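Local coordinates for protein pyruvate formate-lyase 2 (Archaeoglobus fulgidus, PDB 2F3O) that belongs to the pyruvate formate-lyase-like glycyl radical enzymes and is probably a lyase, although its substrate and reaction remain unknown, at residues 143-156 and 435-448. Residues are numbered along the deposited sequence; the frame is centred on the assembly and turned at random.
Sequences SVFVLTEIAGISHV and SFTSSDAALINVAK. With GOL (glycerol), chain D.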
loop_
_atom_site.group_PDB
_atom_site.type_symbol
_atom_site.label_atom_id
_atom_site.label_comp_id
_atom_site.label_asym_id
_atom_site.label_seq_id
_atom_site.Cartn_x
_atom_site.Cartn_y
_atom_site.Cartn_z
ATOM N N SER A 143 -27.000 15.737 -28.004
ATOM C CA SER A 143 -27.198 14.694 -28.998
ATOM C C SER A 143 -26.567 13.345 -28.676
ATOM O O SER A 143 -27.036 12.314 -29.167
ATOM C CB SER A 143 -26.661 15.175 -30.337
ATOM O OG SER A 143 -25.389 15.760 -30.178
ATOM N N VAL A 144 -25.496 13.341 -27.875
ATOM C CA VAL A 144 -24.726 12.100 -27.673
ATOM C C VAL A 144 -24.838 11.498 -26.244
ATOM O O VAL A 144 -25.046 10.299 -26.071
ATOM C CB VAL A 144 -23.275 12.214 -28.269
ATOM C CG1 VAL A 144 -22.603 13.483 -27.824
ATOM C CG2 VAL A 144 -22.433 10.989 -27.972
ATOM N N PHE A 145 -24.735 12.335 -25.224
ATOM C CA PHE A 145 -24.916 11.854 -23.849
ATOM C C PHE A 145 -25.353 12.978 -22.934
ATOM O O PHE A 145 -25.125 14.155 -23.237
ATOM C CB PHE A 145 -23.624 11.201 -23.290
ATOM C CG PHE A 145 -22.349 11.972 -23.585
ATOM C CD1 PHE A 145 -22.010 13.108 -22.857
ATOM C CD2 PHE A 145 -21.480 11.539 -24.564
ATOM C CE1 PHE A 145 -20.851 13.815 -23.132
ATOM C CE2 PHE A 145 -20.302 12.236 -24.832
ATOM C CZ PHE A 145 -19.996 13.365 -24.113
ATOM N N VAL A 146 -25.937 12.643 -21.796
ATOM C CA VAL A 146 -25.956 13.643 -20.721
ATOM C C VAL A 146 -25.192 13.169 -19.482
ATOM O O VAL A 146 -25.222 11.989 -19.131
ATOM C CB VAL A 146 -27.392 14.246 -20.443
ATOM C CG1 VAL A 146 -28.487 13.342 -20.959
ATOM C CG2 VAL A 146 -27.599 14.606 -18.981
ATOM N N LEU A 147 -24.456 14.096 -18.877
ATOM C CA LEU A 147 -23.656 13.857 -17.681
ATOM C C LEU A 147 -24.293 14.579 -16.499
ATOM O O LEU A 147 -24.286 15.804 -16.445
ATOM C CB LEU A 147 -22.263 14.443 -17.907
ATOM C CG LEU A 147 -21.060 13.633 -18.404
ATOM C CD1 LEU A 147 -21.450 12.388 -19.136
ATOM C CD2 LEU A 147 -20.169 14.531 -19.257
ATOM N N THR A 148 -24.826 13.836 -15.543
ATOM C CA THR A 148 -25.596 14.471 -14.491
ATOM C C THR A 148 -24.790 14.908 -13.297
ATOM O O THR A 148 -25.314 15.589 -12.437
ATOM C CB THR A 148 -26.611 13.540 -13.904
ATOM O OG1 THR A 148 -25.920 12.617 -13.071
ATOM C CG2 THR A 148 -27.337 12.807 -14.995
ATOM N N GLU A 149 -23.521 14.529 -13.215
ATOM C CA GLU A 149 -22.735 14.856 -12.010
ATOM C C GLU A 149 -22.325 16.314 -11.923
ATOM O O GLU A 149 -21.675 16.705 -10.971
ATOM C CB GLU A 149 -21.519 13.952 -11.881
ATOM C CG GLU A 149 -21.877 12.517 -11.597
ATOM C CD GLU A 149 -20.713 11.582 -11.806
ATOM O OE1 GLU A 149 -20.610 10.577 -11.074
ATOM O OE2 GLU A 149 -19.893 11.847 -12.703
ATOM N N ILE A 150 -22.733 17.101 -12.918
ATOM C CA ILE A 150 -22.642 18.561 -12.918
ATOM C C ILE A 150 -23.479 19.070 -11.754
ATOM O O ILE A 150 -23.152 20.077 -11.107
ATOM C CB ILE A 150 -23.267 19.135 -14.217
ATOM C CG1 ILE A 150 -22.574 18.578 -15.440
ATOM C CG2 ILE A 150 -23.120 20.636 -14.292
ATOM C CD1 ILE A 150 -21.389 19.412 -15.862
ATOM N N ALA A 151 -24.550 18.332 -11.484
ATOM C CA ALA A 151 -25.557 18.743 -10.530
ATOM C C ALA A 151 -25.242 18.268 -9.124
ATOM O O ALA A 151 -25.900 18.686 -8.167
ATOM C CB ALA A 151 -26.909 18.225 -10.965
ATOM N N GLY A 152 -24.241 17.396 -9.008
ATOM C CA GLY A 152 -23.930 16.745 -7.732
ATOM C C GLY A 152 -24.056 15.237 -7.874
ATOM O O GLY A 152 -24.277 14.740 -8.986
ATOM N N ILE A 153 -23.920 14.494 -6.772
ATOM C CA ILE A 153 -23.953 13.032 -6.873
ATOM C C ILE A 153 -25.247 12.380 -6.405
ATOM O O ILE A 153 -25.955 11.814 -7.228
ATOM C CB ILE A 153 -22.758 12.346 -6.190
ATOM C CG1 ILE A 153 -21.453 13.026 -6.600
ATOM C CG2 ILE A 153 -22.738 10.845 -6.524
ATOM C CD1 ILE A 153 -21.137 12.875 -8.043
ATOM N N SER A 154 -25.542 12.443 -5.107
ATOM C CA SER A 154 -26.714 11.766 -4.527
ATOM C C SER A 154 -26.844 10.293 -4.960
ATOM O O SER A 154 -25.850 9.551 -4.955
ATOM C CB SER A 154 -28.001 12.523 -4.849
ATOM O OG SER A 154 -28.028 13.806 -4.261
ATOM N N HIS A 155 -28.053 9.886 -5.349
ATOM C CA HIS A 155 -28.317 8.514 -5.818
ATOM C C HIS A 155 -27.761 7.423 -4.941
ATOM O O HIS A 155 -26.919 6.660 -5.380
ATOM C CB HIS A 155 -27.778 8.300 -7.231
ATOM C CG HIS A 155 -28.447 9.148 -8.251
ATOM N ND1 HIS A 155 -28.102 10.466 -8.454
ATOM C CD2 HIS A 155 -29.456 8.880 -9.109
ATOM C CE1 HIS A 155 -28.861 10.970 -9.405
ATOM N NE2 HIS A 155 -29.708 10.036 -9.803
ATOM N N VAL A 156 -28.196 7.371 -3.700
ATOM C CA VAL A 156 -27.740 6.331 -2.812
ATOM C C VAL A 156 -28.862 6.058 -1.838
ATOM O O VAL A 156 -29.517 6.992 -1.380
ATOM C CB VAL A 156 -26.408 6.735 -2.088
ATOM C CG1 VAL A 156 -26.483 8.130 -1.513
ATOM C CG2 VAL A 156 -26.023 5.717 -1.022
ATOM N N SER A 435 -22.134 1.394 -0.057
ATOM C CA SER A 435 -21.738 1.682 -1.424
ATOM C C SER A 435 -22.095 3.085 -1.895
ATOM O O SER A 435 -23.024 3.703 -1.407
ATOM C CB SER A 435 -22.296 0.636 -2.383
ATOM O OG SER A 435 -23.700 0.524 -2.307
ATOM N N PHE A 436 -21.326 3.595 -2.836
ATOM C CA PHE A 436 -21.647 4.848 -3.446
ATOM C C PHE A 436 -21.569 4.528 -4.912
ATOM O O PHE A 436 -20.468 4.347 -5.452
ATOM C CB PHE A 436 -20.596 5.866 -3.078
ATOM C CG PHE A 436 -21.066 7.297 -3.159
ATOM C CD1 PHE A 436 -22.300 7.671 -2.650
ATOM C CD2 PHE A 436 -20.231 8.290 -3.679
ATOM C CE1 PHE A 436 -22.705 8.991 -2.683
ATOM C CE2 PHE A 436 -20.636 9.604 -3.713
ATOM C CZ PHE A 436 -21.878 9.950 -3.215
ATOM N N THR A 437 -22.722 4.440 -5.567
ATOM C CA THR A 437 -22.751 3.922 -6.935
ATOM C C THR A 437 -22.971 4.950 -8.029
ATOM O O THR A 437 -22.905 4.578 -9.196
ATOM C CB THR A 437 -23.809 2.849 -7.109
ATOM O OG1 THR A 437 -25.099 3.428 -6.869
ATOM C CG2 THR A 437 -23.550 1.704 -6.136
ATOM N N SER A 438 -23.188 6.217 -7.646
ATOM C CA SER A 438 -23.538 7.345 -8.553
ATOM C C SER A 438 -24.430 6.838 -9.660
ATOM O O SER A 438 -24.028 6.771 -10.828
ATOM C CB SER A 438 -22.301 8.037 -9.134
ATOM O OG SER A 438 -22.651 9.311 -9.649
ATOM N N SER A 439 -25.623 6.425 -9.277
ATOM C CA SER A 439 -26.302 5.441 -10.063
ATOM C C SER A 439 -26.902 5.998 -11.347
ATOM O O SER A 439 -27.243 5.241 -12.240
ATOM C CB SER A 439 -27.335 4.741 -9.215
ATOM O OG SER A 439 -28.470 5.572 -9.079
ATOM N N ASP A 440 -27.014 7.317 -11.460
ATOM C CA ASP A 440 -27.393 7.903 -12.742
ATOM C C ASP A 440 -26.365 8.926 -13.145
ATOM O O ASP A 440 -26.687 10.094 -13.280
ATOM C CB ASP A 440 -28.764 8.573 -12.683
ATOM C CG ASP A 440 -29.420 8.677 -14.055
ATOM O OD1 ASP A 440 -28.941 8.024 -14.997
ATOM O OD2 ASP A 440 -30.415 9.411 -14.201
ATOM N N ALA A 441 -25.129 8.492 -13.333
ATOM C CA ALA A 441 -24.055 9.446 -13.528
ATOM C C ALA A 441 -24.017 9.933 -14.959
ATOM O O ALA A 441 -23.650 11.088 -15.218
ATOM C CB ALA A 441 -22.751 8.852 -13.140
ATOM N N ALA A 442 -24.392 9.045 -15.878
ATOM C CA ALA A 442 -24.620 9.425 -17.270
ATOM C C ALA A 442 -25.679 8.578 -17.928
ATOM O O ALA A 442 -26.022 7.489 -17.465
ATOM C CB ALA A 442 -23.341 9.358 -18.083
ATOM N N LEU A 443 -26.188 9.116 -19.029
ATOM C CA LEU A 443 -27.093 8.411 -19.950
ATOM C C LEU A 443 -26.505 8.550 -21.355
ATOM O O LEU A 443 -26.143 9.645 -21.772
ATOM C CB LEU A 443 -28.499 9.028 -19.873
ATOM C CG LEU A 443 -29.192 8.896 -18.500
ATOM C CD1 LEU A 443 -29.502 10.259 -17.886
ATOM C CD2 LEU A 443 -30.426 7.999 -18.570
ATOM N N ILE A 444 -26.369 7.452 -22.076
ATOM C CA ILE A 444 -25.692 7.494 -23.372
ATOM C C ILE A 444 -26.596 7.108 -24.537
ATOM O O ILE A 444 -27.246 6.059 -24.521
ATOM C CB ILE A 444 -24.479 6.566 -23.372
ATOM C CG1 ILE A 444 -23.424 7.098 -22.413
ATOM C CG2 ILE A 444 -23.902 6.409 -24.766
ATOM C CD1 ILE A 444 -22.417 6.065 -22.035
ATOM N N ASN A 445 -26.634 7.973 -25.545
ATOM C CA ASN A 445 -27.361 7.706 -26.776
ATOM C C ASN A 445 -26.564 6.767 -27.642
ATOM O O ASN A 445 -25.703 7.217 -28.395
ATOM C CB ASN A 445 -27.560 9.018 -27.536
ATOM C CG ASN A 445 -28.448 8.870 -28.741
ATOM O OD1 ASN A 445 -29.029 7.799 -28.976
ATOM N ND2 ASN A 445 -28.566 9.950 -29.520
ATOM N N VAL A 446 -26.864 5.473 -27.574
ATOM C CA VAL A 446 -26.102 4.511 -28.356
ATOM C C VAL A 446 -26.556 4.490 -29.819
ATOM O O VAL A 446 -25.859 3.956 -30.680
ATOM C CB VAL A 446 -26.115 3.102 -27.740
ATOM C CG1 VAL A 446 -26.064 3.206 -26.248
ATOM C CG2 VAL A 446 -27.346 2.311 -28.177
ATOM N N ALA A 447 -27.707 5.099 -30.101
ATOM C CA ALA A 447 -28.122 5.290 -31.481
ATOM C C ALA A 447 -27.148 6.219 -32.190
ATOM O O ALA A 447 -26.766 5.980 -33.340
ATOM C CB ALA A 447 -29.535 5.804 -31.568
ATOM N N LYS A 448 -26.690 7.235 -31.479
ATOM C CA LYS A 448 -25.685 8.112 -32.017
ATOM C C LYS A 448 -24.404 7.355 -32.375
ATOM O O LYS A 448 -23.680 7.778 -33.262
ATOM C CB LYS A 448 -25.415 9.257 -31.040
ATOM C CG LYS A 448 -24.736 10.470 -31.654
ATOM C CD LYS A 448 -25.482 11.009 -32.856
ATOM C CE LYS A 448 -26.721 11.760 -32.424
ATOM N NZ LYS A 448 -27.531 12.233 -33.566
HETATM C C1 GOL D . -32.914 7.937 -10.755
HETATM O O1 GOL D . -31.679 7.535 -11.273
HETATM C C2 GOL D . -33.294 9.274 -11.351
HETATM O O2 GOL D . -32.170 10.072 -11.678
HETATM C C3 GOL D . -34.161 9.928 -10.300
HETATM O O3 GOL D . -35.043 10.793 -10.959
HETATM O O HOH W 1 -24.111 7.246 -5.172
#
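With its CG anti to the carbonyl carbon (chi1 -64°), H155 lays its imidazole beside D440, whose CG stands anti to the backbone N (chi1 -157°); D440 N lies over one ring face. H155 ND1 donates to I153 O at 2.8 Å, nearly in the ring plane, which fixes the ring's rotation and presents NE2 to the glycerol. H155 NE2 and glycerol O2 are hydrogen-bonded at 3.1 Å, and the same O2 donates to D440 OD2, while D440 OD1 is bonded to Q541 NE2. Both segments thus line the site that holds this glycerol, which E428, Q271 and N332 also hydrogen-bond; whether it marks the substrate pocket is not established. Replacing H155 by an alanine removes both ring nitrogens and is likely to leave I153 O without its N-H partner and the glycerol with one bond fewer. S438 OG donates to E149 OE1 (2.8 Å) on the anti side of the carboxylate, whose OE2 is bonded to S498 OG of helix 477-508; I153 CG2 packs 3.5 Å from F436 CZ, the two side chains crossing at about a right angle. A water bridges H155 O and S438 N. T148 links this region to the strand pair: its OG1 donates to D440 O at 2.6 Å and its N to A441 O. From there, 145-147 runs antiparallel to 442-445, their axes 4.8 Å apart, V146 and L443 forming the hydrogen-bonded pair. At the far end N445 ND2 donates to S143 O (2.8 Å), nearly straight at 169°, and its OD1 weakly caps the turn into helix 447-453. This is an antiparallel edge pairing: 145-147 is outermost within this chain in a four-stranded mixed sheet, with 435-445 between it and 535-543. F145 and L147 share a face with A442 and I444; helix 133-140 packs against F145 and L147, and helix 477-508 against F145 and I444.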